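Local structure of putative poly(3-hydroxybutyrate) depolymerase LpqC (Bordetella parapertussis 12822, 3D0K) at residues P55-Q60 and L283-R288; R105-A110 and D191-T196; T209-D214 and S277-S282. The protein is probably a serine esterase of the alpha/beta-hydrolase fold, inferred to cleave poly(3-hydroxybutyrate) or related esters. All blocks are in the same frame, centred on the assembly; numbering follows the deposited sequence.

Interaction 1: P55-Q60 and L283-R288; sequences PVVVVQ and LWFDGR
Val57, on strand 56-60, reaches the end of helix 273-286 with both of its methyl groups, and each finds a different aromatic ring. CG1 lies 4.0 Å from Trp284 CZ3, close to the plane of the indole, and therefore meets the ring at its edge. CG2 comes to 3.9 Å from Phe285 CZ and stays almost as near to CE2, approaching the phenyl group obliquely. The torsion explains this division: CG1 is anti to the backbone N (chi1 -177°) and CG2 stands beside that N, which spreads the two methyls toward two neighbouring helix residues. A beta-branched valine suits the place, being at ease in a strand and offering two short apolar branches. The third apolar contact is that of Pro55, whose CG lies 4.1 Å from Phe285 CE1, again oblique to the ring.

Here a helix covers one face of the central sheet of an alpha/beta-hydrolase fold. Val57 belongs to that face, whereas Val56 and Val58 turn to helix 122-133 on the other, the usual layering of an alpha-beta-alpha sandwich.

Around the rings the packing continues. The CB of Trp284 lies 3.7 Å above one face of the Phe285 ring, displaced toward its rim. Tyr143 of strand 142-147 meets both Trp284 and Phe285 ring to ring, with planes inclined at about 55°, filling in from the neighbouring strand.

Polar interactions belong to the surroundings of the contact. Asp286 OD2 forms a salt bridge with Arg80, and the backbone of Val57 pairs with Leu84 and Val86 of the adjoining strand. Where the helix stops, Gly287 takes a positive phi (67°), a conformation that glycine adopts more readily than other residues.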
ATOM      1  N   PRO A  55       0.293 -12.039  12.593  1.00 20.80           N
ATOM      2  CA  PRO A  55       0.347 -11.272  11.342  1.00 19.99           C
ATOM      3  C   PRO A  55       1.460 -10.172  11.232  1.00 20.06           C
ATOM      4  O   PRO A  55       1.920  -9.599  12.238  1.00 19.12           O
ATOM      5  CB  PRO A  55      -1.033 -10.587  11.306  1.00 21.74           C
ATOM      6  CG  PRO A  55      -1.922 -11.516  12.102  1.00 20.82           C
ATOM      7  CD  PRO A  55      -1.020 -11.934  13.252  1.00 21.90           C
ATOM      8  N   VAL A  56       1.849  -9.873   9.989  1.00 18.36           N
ATOM      9  CA  VAL A  56       2.756  -8.764   9.689  1.00 18.11           C
ATOM     10  C   VAL A  56       1.948  -7.792   8.895  1.00 17.01           C
ATOM     11  O   VAL A  56       1.265  -8.206   7.986  1.00 18.27           O
ATOM     12  CB  VAL A  56       3.905  -9.230   8.818  1.00 17.53           C
ATOM     13  CG1 VAL A  56       4.782  -8.015   8.369  1.00 18.30           C
ATOM     14  CG2 VAL A  56       4.684 -10.326   9.612  1.00 19.93           C
ATOM     15  N   VAL A  57       1.941  -6.532   9.309  1.00 16.88           N
ATOM     16  CA  VAL A  57       1.242  -5.501   8.537  1.00 16.11           C
ATOM     17  C   VAL A  57       2.276  -4.573   7.878  1.00 16.80           C
ATOM     18  O   VAL A  57       3.098  -3.980   8.542  1.00 17.97           O
ATOM     19  CB  VAL A  57       0.271  -4.702   9.432  1.00 16.63           C
ATOM     20  CG1 VAL A  57      -0.469  -3.689   8.530  1.00 14.85           C
ATOM     21  CG2 VAL A  57      -0.692  -5.703  10.184  1.00 17.70           C
ATOM     22  N   VAL A  58       2.257  -4.489   6.549  1.00 16.69           N
ATOM     23  CA  VAL A  58       3.159  -3.576   5.819  1.00 16.52           C
ATOM     24  C   VAL A  58       2.320  -2.280   5.674  1.00 17.19           C
ATOM     25  O   VAL A  58       1.198  -2.336   5.208  1.00 16.98           O
ATOM     26  CB  VAL A  58       3.561  -4.145   4.477  1.00 15.38           C
ATOM     27  CG1 VAL A  58       4.444  -3.167   3.683  1.00 15.36           C
ATOM     28  CG2 VAL A  58       4.343  -5.519   4.661  1.00 17.48           C
ATOM     29  N   VAL A  59       2.862  -1.148   6.097  1.00 16.22           N
ATOM     30  CA  VAL A  59       2.107   0.123   6.058  1.00 16.38           C
ATOM     31  C   VAL A  59       2.823   1.092   5.141  1.00 17.19           C
ATOM     32  O   VAL A  59       4.002   1.403   5.384  1.00 17.16           O
ATOM     33  CB  VAL A  59       1.998   0.700   7.494  1.00 18.21           C
ATOM     34  CG1 VAL A  59       1.405   2.068   7.480  1.00 20.15           C
ATOM     35  CG2 VAL A  59       1.199  -0.244   8.393  1.00 17.24           C
ATOM     36  N   GLN A  60       2.144   1.614   4.114  1.00 17.35           N
ATOM     37  CA  GLN A  60       2.790   2.594   3.227  1.00 15.74           C
ATOM     38  C   GLN A  60       2.308   4.033   3.437  1.00 16.23           C
ATOM     39  O   GLN A  60       1.120   4.278   3.338  1.00 14.74           O
ATOM     40  CB  GLN A  60       2.628   2.217   1.775  1.00 17.77           C
ATOM     41  CG  GLN A  60       3.326   0.894   1.395  1.00 17.56           C
ATOM     42  CD  GLN A  60       4.846   1.014   1.534  1.00 20.39           C
ATOM     43  OE1 GLN A  60       5.425   2.135   1.442  1.00 25.65           O
ATOM     44  NE2 GLN A  60       5.504  -0.116   1.728  1.00 20.52           N
ATOM     45  N   LEU A 283     -11.362  -3.305  10.725  1.00 18.39           N
ATOM     46  CA  LEU A 283     -12.001  -4.140   9.748  1.00 19.19           C
ATOM     47  C   LEU A 283     -11.273  -5.492   9.647  1.00 18.84           C
ATOM     48  O   LEU A 283     -11.917  -6.543   9.587  1.00 18.79           O
ATOM     49  CB  LEU A 283     -12.022  -3.429   8.384  1.00 19.03           C
ATOM     50  CG  LEU A 283     -13.049  -2.329   8.247  1.00 21.48           C
ATOM     51  CD1 LEU A 283     -12.639  -1.458   7.024  1.00 20.64           C
ATOM     52  CD2 LEU A 283     -14.514  -2.924   8.177  1.00 19.34           C
ATOM     53  N   TRP A 284      -9.936  -5.455   9.681  1.00 17.99           N
ATOM     54  CA  TRP A 284      -9.108  -6.639   9.511  1.00 18.07           C
ATOM     55  C   TRP A 284      -9.044  -7.485  10.766  1.00 18.85           C
ATOM     56  O   TRP A 284      -9.051  -8.714  10.703  1.00 20.30           O
ATOM     57  CB  TRP A 284      -7.664  -6.216   9.183  1.00 16.99           C
ATOM     58  CG  TRP A 284      -7.416  -5.894   7.754  1.00 16.64           C
ATOM     59  CD1 TRP A 284      -8.210  -6.219   6.671  1.00 17.42           C
ATOM     60  CD2 TRP A 284      -6.269  -5.238   7.235  1.00 19.76           C
ATOM     61  NE1 TRP A 284      -7.613  -5.773   5.507  1.00 18.28           N
ATOM     62  CE2 TRP A 284      -6.415  -5.178   5.824  1.00 18.13           C
ATOM     63  CE3 TRP A 284      -5.098  -4.696   7.826  1.00 18.83           C
ATOM     64  CZ2 TRP A 284      -5.416  -4.638   4.986  1.00 19.34           C
ATOM     65  CZ3 TRP A 284      -4.139  -4.090   6.978  1.00 19.39           C
ATOM     66  CH2 TRP A 284      -4.296  -4.090   5.587  1.00 17.55           C
ATOM     67  N   PHE A 285      -8.909  -6.844  11.905  1.00 19.02           N
ATOM     68  CA  PHE A 285      -8.634  -7.619  13.107  1.00 20.48           C
ATOM     69  C   PHE A 285      -9.738  -7.687  14.121  1.00 21.96           C
ATOM     70  O   PHE A 285      -9.763  -8.614  14.906  1.00 21.27           O
ATOM     71  CB  PHE A 285      -7.322  -7.190  13.731  1.00 19.83           C
ATOM     72  CG  PHE A 285      -6.178  -7.296  12.777  1.00 18.73           C
ATOM     73  CD1 PHE A 285      -5.755  -8.548  12.300  1.00 20.78           C
ATOM     74  CD2 PHE A 285      -5.585  -6.154  12.276  1.00 19.60           C
ATOM     75  CE1 PHE A 285      -4.730  -8.648  11.375  1.00 17.79           C
ATOM     76  CE2 PHE A 285      -4.534  -6.237  11.333  1.00 20.55           C
ATOM     77  CZ  PHE A 285      -4.095  -7.488  10.880  1.00 17.95           C
ATOM     78  N   ASP A 286     -10.650  -6.717  14.106  1.00 23.07           N
ATOM     79  CA  ASP A 286     -11.908  -6.847  14.877  1.00 25.19           C
ATOM     80  C   ASP A 286     -13.097  -7.328  14.046  1.00 25.85           C
ATOM     81  O   ASP A 286     -14.178  -7.584  14.595  1.00 26.65           O
ATOM     82  CB  ASP A 286     -12.285  -5.520  15.525  1.00 25.37           C
ATOM     83  CG  ASP A 286     -11.338  -5.125  16.621  1.00 29.52           C
ATOM     84  OD1 ASP A 286     -10.566  -5.994  17.058  1.00 29.98           O
ATOM     85  OD2 ASP A 286     -11.405  -3.964  17.086  1.00 32.88           O
ATOM     86  N   GLY A 287     -12.928  -7.388  12.732  1.00 25.98           N
ATOM     87  CA  GLY A 287     -13.968  -7.833  11.825  1.00 25.77           C
ATOM     88  C   GLY A 287     -15.167  -6.904  11.754  1.00 25.41           C
ATOM     89  O   GLY A 287     -16.284  -7.345  11.540  1.00 27.15           O
ATOM     90  N   ARG A 288     -14.949  -5.618  11.957  1.00 23.81           N
ATOM     91  CA  ARG A 288     -16.065  -4.708  12.086  1.00 23.12           C
ATOM     92  C   ARG A 288     -15.663  -3.291  11.721  1.00 23.64           C
ATOM     93  O   ARG A 288     -14.503  -2.901  11.830  1.00 21.28           O
ATOM     94  CB  ARG A 288     -16.574  -4.759  13.515  1.00 23.44           C
ATOM     95  CG  ARG A 288     -15.635  -4.163  14.541  1.00 20.56           C
ATOM     96  CD  ARG A 288     -16.094  -4.539  15.926  1.00 23.40           C
ATOM     97  NE  ARG A 288     -17.279  -3.782  16.279  1.00 22.32           N
ATOM     98  CZ  ARG A 288     -17.258  -2.582  16.837  1.00 26.72           C
ATOM     99  NH1 ARG A 288     -18.396  -1.959  17.110  1.00 27.41           N
ATOM    100  NH2 ARG A 288     -16.104  -1.993  17.123  1.00 28.80           N
TER

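Interaction 2: R105-A110 and D191-T196; sequences RAFTAA and DGVGLT. With SO4 (sulfate ion), chain F.
Thr108 OG1 is engaged twice, giving its proton to O1 of a sulfate ion at 2.8 Å and accepting a hydrogen bond from the backbone N of Asn112, while the preceding residue, Phe107, makes the contact with loop 191-196. The sulfate probably comes from the crystallisation liquor. Ala110 CB also touches it, 3.3 Å from O3. Both segments belong to long loops at the C-terminal ends of the sheet strands, the side on which an alpha/beta-hydrolase places its active site and the insertions that cover it. Loop 191-196 leads straight into helix 197-205, whose N-cap is Thr196.

Across the loops the meeting is apolar and centres on one methyl group. Val193 CG1 is 3.5 Å from Phe107 CZ, a tight approach, and the two side chains cross at about a right angle with the methyl oblique to the ring. The same methyl reaches Ala106 CB at 4.2 Å, so it is flanked by two consecutive residues of the other loop. Its placement follows from the first torsion of Val193 (chi1 -78°), which sets CG1 anti to the carbonyl carbon. Phe107 swings its ring over toward the partner loop although its CB leaves the backbone in another direction; a long flat side chain can bridge this distance, whereas the small Ala106 fits where the backbones come nearer. Ala106 and Val193 are buried, with Phe186 and Trp119 respectively packing against them.

The glycines on either side of Val193 let its loop turn sharply, both having positive phi. The carbonyl O of Gly192 also packs near the aromatic ring, obliquely to it and 3.7 Å from Phe107 CE2.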
ATOM      1  N   ARG A 105       8.960   4.055  -9.885  1.00 18.40           N
ATOM      2  CA  ARG A 105      10.150   4.150 -10.786  1.00 21.66           C
ATOM      3  C   ARG A 105       9.992   3.200 -12.012  1.00 21.47           C
ATOM      4  O   ARG A 105      10.908   2.422 -12.326  1.00 22.98           O
ATOM      5  CB  ARG A 105      11.453   3.789 -10.016  1.00 21.58           C
ATOM      6  CG  ARG A 105      12.166   4.936  -9.406  1.00 25.69           C
ATOM      7  CD  ARG A 105      13.557   4.610  -8.843  1.00 26.37           C
ATOM      8  NE  ARG A 105      14.541   4.641  -9.887  1.00 33.44           N
ATOM      9  CZ  ARG A 105      15.267   3.603 -10.292  1.00 36.52           C
ATOM     10  NH1 ARG A 105      16.114   3.755 -11.299  1.00 37.68           N
ATOM     11  NH2 ARG A 105      15.157   2.425  -9.701  1.00 38.10           N
ATOM     12  N   ALA A 106       8.807   3.218 -12.631  1.00 20.33           N
ATOM     13  CA  ALA A 106       8.456   2.276 -13.696  1.00 20.27           C
ATOM     14  C   ALA A 106       9.270   2.539 -14.980  1.00 21.62           C
ATOM     15  O   ALA A 106       9.401   1.655 -15.838  1.00 21.76           O
ATOM     16  CB  ALA A 106       7.006   2.344 -14.005  1.00 19.57           C
ATOM     17  N   PHE A 107       9.771   3.757 -15.126  1.00 22.67           N
ATOM     18  CA  PHE A 107      10.459   4.151 -16.358  1.00 23.60           C
ATOM     19  C   PHE A 107      11.887   4.459 -16.100  1.00 24.79           C
ATOM     20  O   PHE A 107      12.208   4.959 -15.045  1.00 26.11           O
ATOM     21  CB  PHE A 107       9.793   5.368 -16.992  1.00 23.36           C
ATOM     22  CG  PHE A 107       8.404   5.105 -17.425  1.00 25.42           C
ATOM     23  CD1 PHE A 107       7.334   5.512 -16.633  1.00 25.80           C
ATOM     24  CD2 PHE A 107       8.157   4.410 -18.614  1.00 24.68           C
ATOM     25  CE1 PHE A 107       6.022   5.227 -17.017  1.00 27.35           C
ATOM     26  CE2 PHE A 107       6.859   4.134 -19.019  1.00 26.67           C
ATOM     27  CZ  PHE A 107       5.774   4.558 -18.214  1.00 25.19           C
ATOM     28  N   THR A 108      12.740   4.174 -17.084  1.00 24.92           N
ATOM     29  CA  THR A 108      14.094   4.668 -17.074  1.00 25.54           C
ATOM     30  C   THR A 108      14.008   6.158 -17.384  1.00 25.85           C
ATOM     31  O   THR A 108      12.933   6.682 -17.741  1.00 25.44           O
ATOM     32  CB  THR A 108      14.989   3.987 -18.167  1.00 24.99           C
ATOM     33  OG1 THR A 108      14.494   4.319 -19.471  1.00 23.99           O
ATOM     34  CG2 THR A 108      15.028   2.463 -17.981  1.00 27.46           C
ATOM     35  N   ALA A 109      15.146   6.843 -17.288  1.00 26.42           N
ATOM     36  CA  ALA A 109      15.193   8.257 -17.596  1.00 26.27           C
ATOM     37  C   ALA A 109      14.822   8.573 -19.051  1.00 27.02           C
ATOM     38  O   ALA A 109      14.282   9.639 -19.332  1.00 27.11           O
ATOM     39  CB  ALA A 109      16.579   8.807 -17.275  1.00 27.34           C
ATOM     40  N   ALA A 110      15.147   7.660 -19.969  1.00 25.81           N
ATOM     41  CA  ALA A 110      14.800   7.788 -21.369  1.00 25.53           C
ATOM     42  C   ALA A 110      13.319   7.491 -21.688  1.00 25.04           C
ATOM     43  O   ALA A 110      12.904   7.619 -22.845  1.00 24.33           O
ATOM     44  CB  ALA A 110      15.703   6.900 -22.193  1.00 26.11           C
ATOM     45  N   ASP A 191      -0.596   0.366 -20.034  1.00 21.24           N
ATOM     46  CA  ASP A 191       0.142   0.199 -21.292  1.00 23.33           C
ATOM     47  C   ASP A 191       1.559   0.777 -21.148  1.00 23.30           C
ATOM     48  O   ASP A 191       1.793   1.610 -20.272  1.00 23.50           O
ATOM     49  CB  ASP A 191      -0.585   0.875 -22.465  1.00 22.84           C
ATOM     50  CG  ASP A 191      -0.296   0.207 -23.806  1.00 28.81           C
ATOM     51  OD1 ASP A 191       0.210  -0.941 -23.821  1.00 31.42           O
ATOM     52  OD2 ASP A 191      -0.620   0.816 -24.864  1.00 31.82           O
ATOM     53  N   GLY A 192       2.486   0.285 -21.974  1.00 23.39           N
ATOM     54  CA  GLY A 192       3.791   0.897 -22.117  1.00 23.98           C
ATOM     55  C   GLY A 192       4.831   0.546 -21.056  1.00 24.70           C
ATOM     56  O   GLY A 192       5.916   1.183 -21.019  1.00 24.80           O
ATOM     57  N   VAL A 193       4.522  -0.466 -20.219  1.00 23.84           N
ATOM     58  CA  VAL A 193       5.408  -0.884 -19.120  1.00 23.44           C
ATOM     59  C   VAL A 193       5.650  -2.388 -19.021  1.00 23.62           C
ATOM     60  O   VAL A 193       6.054  -2.869 -17.964  1.00 24.65           O
ATOM     61  CB  VAL A 193       4.890  -0.358 -17.753  1.00 23.01           C
ATOM     62  CG1 VAL A 193       5.243   1.109 -17.591  1.00 23.84           C
ATOM     63  CG2 VAL A 193       3.373  -0.635 -17.580  1.00 20.56           C
ATOM     64  N   GLY A 194       5.389  -3.132 -20.099  1.00 23.02           N
ATOM     65  CA  GLY A 194       5.615  -4.589 -20.134  1.00 24.30           C
ATOM     66  C   GLY A 194       4.661  -5.445 -19.292  1.00 25.03           C
ATOM     67  O   GLY A 194       4.989  -6.575 -18.912  1.00 25.30           O
ATOM     68  N   LEU A 195       3.478  -4.919 -19.015  1.00 24.12           N
ATOM     69  CA  LEU A 195       2.446  -5.678 -18.287  1.00 24.47           C
ATOM     70  C   LEU A 195       1.578  -6.467 -19.274  1.00 24.89           C
ATOM     71  O   LEU A 195       1.536  -6.142 -20.452  1.00 24.41           O
ATOM     72  CB  LEU A 195       1.586  -4.721 -17.474  1.00 23.36           C
ATOM     73  CG  LEU A 195       2.316  -4.026 -16.312  1.00 23.32           C
ATOM     74  CD1 LEU A 195       1.402  -3.017 -15.601  1.00 23.41           C
ATOM     75  CD2 LEU A 195       2.916  -5.038 -15.331  1.00 24.31           C
ATOM     76  N   THR A 196       0.883  -7.495 -18.794  1.00 25.24           N
ATOM     77  CA  THR A 196       0.111  -8.394 -19.698  1.00 25.68           C
ATOM     78  C   THR A 196      -1.347  -8.498 -19.250  1.00 24.37           C
ATOM     79  O   THR A 196      -1.687  -8.059 -18.152  1.00 23.94           O
ATOM     80  CB  THR A 196       0.695  -9.806 -19.673  1.00 25.96           C
ATOM     81  OG1 THR A 196       0.505 -10.358 -18.371  1.00 27.95           O
ATOM     82  CG2 THR A 196       2.198  -9.790 -19.995  1.00 27.82           C
TER
HETATM   83  S   SO4 F 305      17.480   3.102 -21.386  1.00 59.43           S
HETATM   84  O1  SO4 F 305      16.027   2.948 -21.341  1.00 57.33           O
HETATM   85  O2  SO4 F 305      17.925   2.651 -22.704  1.00 59.23           O
HETATM   86  O3  SO4 F 305      17.796   4.515 -21.216  1.00 57.50           O
HETATM   87  O4  SO4 F 305      18.188   2.326 -20.366  1.00 58.73           O

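Interaction 3: T209-D214 and S277-S282; sequences TILAGD and SQVCAS
Leu211 points from strand 209-213 straight at helix 273-286 and presses its branched end against two consecutive helix residues, Val279 and Cys280. This is helix-on-sheet packing in an alpha/beta-hydrolase fold, where the last strands of the sheet are covered by the helix that follows the final strand, here 262-266.

The leucine is turned so that one methyl does most of the work. CG lies anti to the backbone N (chi1 -166°), which carries the fork out toward the helix, and CD2 then comes to 4.0 Å from Cys280 CB. Val279 directs its CB toward the strand, and its CG1 lies beside the leucine fork, 4.3 Å from Leu211 CD2 and 4.4 Å from Leu211 CD1. Leucine suits this position because its fork can touch two adjacent helix residues at once, whereas the compact cysteine and valine let helix and strand come close, with 8.0 Å between the CA atoms of Leu211 and Cys280.

All three residues are buried. Thr170 and Ala172 of strand 168-172 meet Leu211 from one side of its strand, and Gln264 and Val266 of strand 262-266 do so from the other. The neighbouring Ile210 serves the opposite face of the sheet, packing on Ala241 and Tyr244 of helix 237-255. Asp214 OD1 accepts a hydrogen bond from the backbone N of Gly268. Within the helix, Ser277 OG is bonded to the carbonyl O of Gly273, which satisfies a buried hydroxyl.

Cys280 meets the leucine with its methylene, for its sulfur, also anti to its own backbone N, is directed elsewhere: the side chain touches Thr170 of the adjacent strand, and SG stays 4.7 Å from Leu211 CD2.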
ATOM      1  N   THR A 209      -9.470  -4.312  -0.914  1.00 20.87           N
ATOM      2  CA  THR A 209     -10.420  -3.304  -0.401  1.00 20.31           C
ATOM      3  C   THR A 209      -9.945  -1.926  -0.864  1.00 20.75           C
ATOM      4  O   THR A 209      -8.771  -1.542  -0.690  1.00 19.39           O
ATOM      5  CB  THR A 209     -10.485  -3.299   1.150  1.00 22.51           C
ATOM      6  OG1 THR A 209     -10.823  -4.602   1.606  1.00 20.32           O
ATOM      7  CG2 THR A 209     -11.517  -2.307   1.685  1.00 20.63           C
ATOM      8  N   ILE A 210     -10.876  -1.172  -1.429  1.00 18.35           N
ATOM      9  CA  ILE A 210     -10.666   0.226  -1.648  1.00 19.78           C
ATOM     10  C   ILE A 210     -11.352   0.906  -0.505  1.00 19.55           C
ATOM     11  O   ILE A 210     -12.587   0.806  -0.378  1.00 19.52           O
ATOM     12  CB  ILE A 210     -11.269   0.677  -2.965  1.00 19.65           C
ATOM     13  CG1 ILE A 210     -10.617  -0.126  -4.123  1.00 20.97           C
ATOM     14  CG2 ILE A 210     -11.177   2.211  -3.083  1.00 21.53           C
ATOM     15  CD1 ILE A 210     -11.609  -0.152  -5.389  1.00 24.89           C
ATOM     16  N   LEU A 211     -10.568   1.557   0.373  1.00 18.96           N
ATOM     17  CA  LEU A 211     -11.156   2.144   1.585  1.00 17.38           C
ATOM     18  C   LEU A 211     -11.234   3.657   1.384  1.00 19.71           C
ATOM     19  O   LEU A 211     -10.187   4.328   1.224  1.00 19.92           O
ATOM     20  CB  LEU A 211     -10.339   1.829   2.812  1.00 17.78           C
ATOM     21  CG  LEU A 211     -10.878   2.037   4.219  1.00 16.21           C
ATOM     22  CD1 LEU A 211     -12.147   1.177   4.530  1.00 18.91           C
ATOM     23  CD2 LEU A 211      -9.785   1.687   5.280  1.00 18.55           C
ATOM     24  N   ALA A 212     -12.454   4.171   1.374  1.00 19.14           N
ATOM     25  CA  ALA A 212     -12.688   5.571   0.959  1.00 19.24           C
ATOM     26  C   ALA A 212     -13.459   6.358   2.032  1.00 19.02           C
ATOM     27  O   ALA A 212     -14.595   6.016   2.350  1.00 19.10           O
ATOM     28  CB  ALA A 212     -13.406   5.610  -0.413  1.00 19.02           C
ATOM     29  N   GLY A 213     -12.852   7.418   2.576  1.00 18.77           N
ATOM     30  CA  GLY A 213     -13.552   8.282   3.533  1.00 18.41           C
ATOM     31  C   GLY A 213     -14.521   9.143   2.773  1.00 18.82           C
ATOM     32  O   GLY A 213     -14.162   9.750   1.743  1.00 18.26           O
ATOM     33  N   ASP A 214     -15.774   9.202   3.231  1.00 19.99           N
ATOM     34  CA  ASP A 214     -16.782   9.975   2.501  1.00 20.40           C
ATOM     35  C   ASP A 214     -16.734  11.481   2.736  1.00 21.36           C
ATOM     36  O   ASP A 214     -17.495  12.245   2.131  1.00 21.92           O
ATOM     37  CB  ASP A 214     -18.194   9.384   2.664  1.00 20.94           C
ATOM     38  CG  ASP A 214     -18.815   9.628   4.044  1.00 24.30           C
ATOM     39  OD1 ASP A 214     -18.259  10.397   4.877  1.00 24.59           O
ATOM     40  OD2 ASP A 214     -19.901   9.034   4.279  1.00 26.87           O
ATOM     41  N   SER A 277      -6.016   4.313   9.143  1.00 17.72           N
ATOM     42  CA  SER A 277      -5.247   3.217   9.740  1.00 18.69           C
ATOM     43  C   SER A 277      -6.051   2.455  10.816  1.00 18.50           C
ATOM     44  O   SER A 277      -6.064   1.223  10.818  1.00 18.15           O
ATOM     45  CB  SER A 277      -3.909   3.705  10.339  1.00 17.84           C
ATOM     46  OG  SER A 277      -3.043   4.194   9.331  1.00 18.24           O
ATOM     47  N   GLN A 278      -6.680   3.170  11.736  1.00 18.62           N
ATOM     48  CA  GLN A 278      -7.397   2.529  12.829  1.00 18.73           C
ATOM     49  C   GLN A 278      -8.696   1.854  12.355  1.00 18.98           C
ATOM     50  O   GLN A 278      -9.112   0.816  12.886  1.00 19.50           O
ATOM     51  CB  GLN A 278      -7.646   3.552  13.945  1.00 20.67           C
ATOM     52  CG  GLN A 278      -6.353   4.180  14.464  1.00 24.32           C
ATOM     53  CD  GLN A 278      -6.359   4.403  15.956  1.00 37.56           C
ATOM     54  OE1 GLN A 278      -7.139   5.208  16.485  1.00 40.81           O
ATOM     55  NE2 GLN A 278      -5.467   3.689  16.664  1.00 43.53           N
ATOM     56  N   VAL A 279      -9.315   2.432  11.336  1.00 18.39           N
ATOM     57  CA  VAL A 279     -10.482   1.813  10.708  1.00 18.33           C
ATOM     58  C   VAL A 279     -10.094   0.526  10.015  1.00 18.09           C
ATOM     59  O   VAL A 279     -10.791  -0.452  10.093  1.00 18.29           O
ATOM     60  CB  VAL A 279     -11.145   2.803   9.752  1.00 19.51           C
ATOM     61  CG1 VAL A 279     -12.132   2.115   8.802  1.00 20.28           C
ATOM     62  CG2 VAL A 279     -11.774   3.960  10.575  1.00 16.07           C
ATOM     63  N   CYS A 280      -8.996   0.564   9.261  1.00 19.90           N
ATOM     64  CA  CYS A 280      -8.481  -0.621   8.572  1.00 19.17           C
ATOM     65  C   CYS A 280      -8.141  -1.781   9.520  1.00 19.73           C
ATOM     66  O   CYS A 280      -8.440  -2.940   9.217  1.00 19.69           O
ATOM     67  CB  CYS A 280      -7.260  -0.241   7.714  1.00 18.40           C
ATOM     68  SG  CYS A 280      -6.804  -1.634   6.617  1.00 24.68           S
ATOM     69  N   ALA A 281      -7.512  -1.439  10.648  1.00 18.28           N
ATOM     70  CA  ALA A 281      -7.164  -2.381  11.707  1.00 17.60           C
ATOM     71  C   ALA A 281      -8.421  -2.979  12.288  1.00 18.40           C
ATOM     72  O   ALA A 281      -8.447  -4.173  12.579  1.00 17.91           O
ATOM     73  CB  ALA A 281      -6.384  -1.694  12.774  1.00 18.18           C
ATOM     74  N   SER A 282      -9.448  -2.140  12.481  1.00 17.36           N
ATOM     75  CA  SER A 282     -10.726  -2.624  12.990  1.00 19.47           C
ATOM     76  C   SER A 282     -11.382  -3.618  12.015  1.00 19.42           C
ATOM     77  O   SER A 282     -11.903  -4.640  12.422  1.00 20.32           O
ATOM     78  CB  SER A 282     -11.694  -1.439  13.254  1.00 19.82           C
ATOM     79  OG  SER A 282     -12.930  -1.920  13.799  1.00 23.58           O
TER

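Interactions 1 and 3 lie about 10 Å apart, centre to centre, and share helix 273-286, which spans one face of the sheet: residues 277-282 cover strand 209-213, and the following turn reaches across to strand 56-60. They touch through Leu283 CD1 and Leu211 CD1 at 3.7 Å. Interaction 2 belongs to loops beyond the C-terminal ends of the strands, its centre about 31 and 30 Å from those of interactions 1 and 3. Along the chain, 55-60 and 283-288 bracket the other two contacts, with interaction 2 closing before interaction 3 opens. One late helix thus ties early and late strands into a single core, while the loops over the strand ends may shape the approach to the active site.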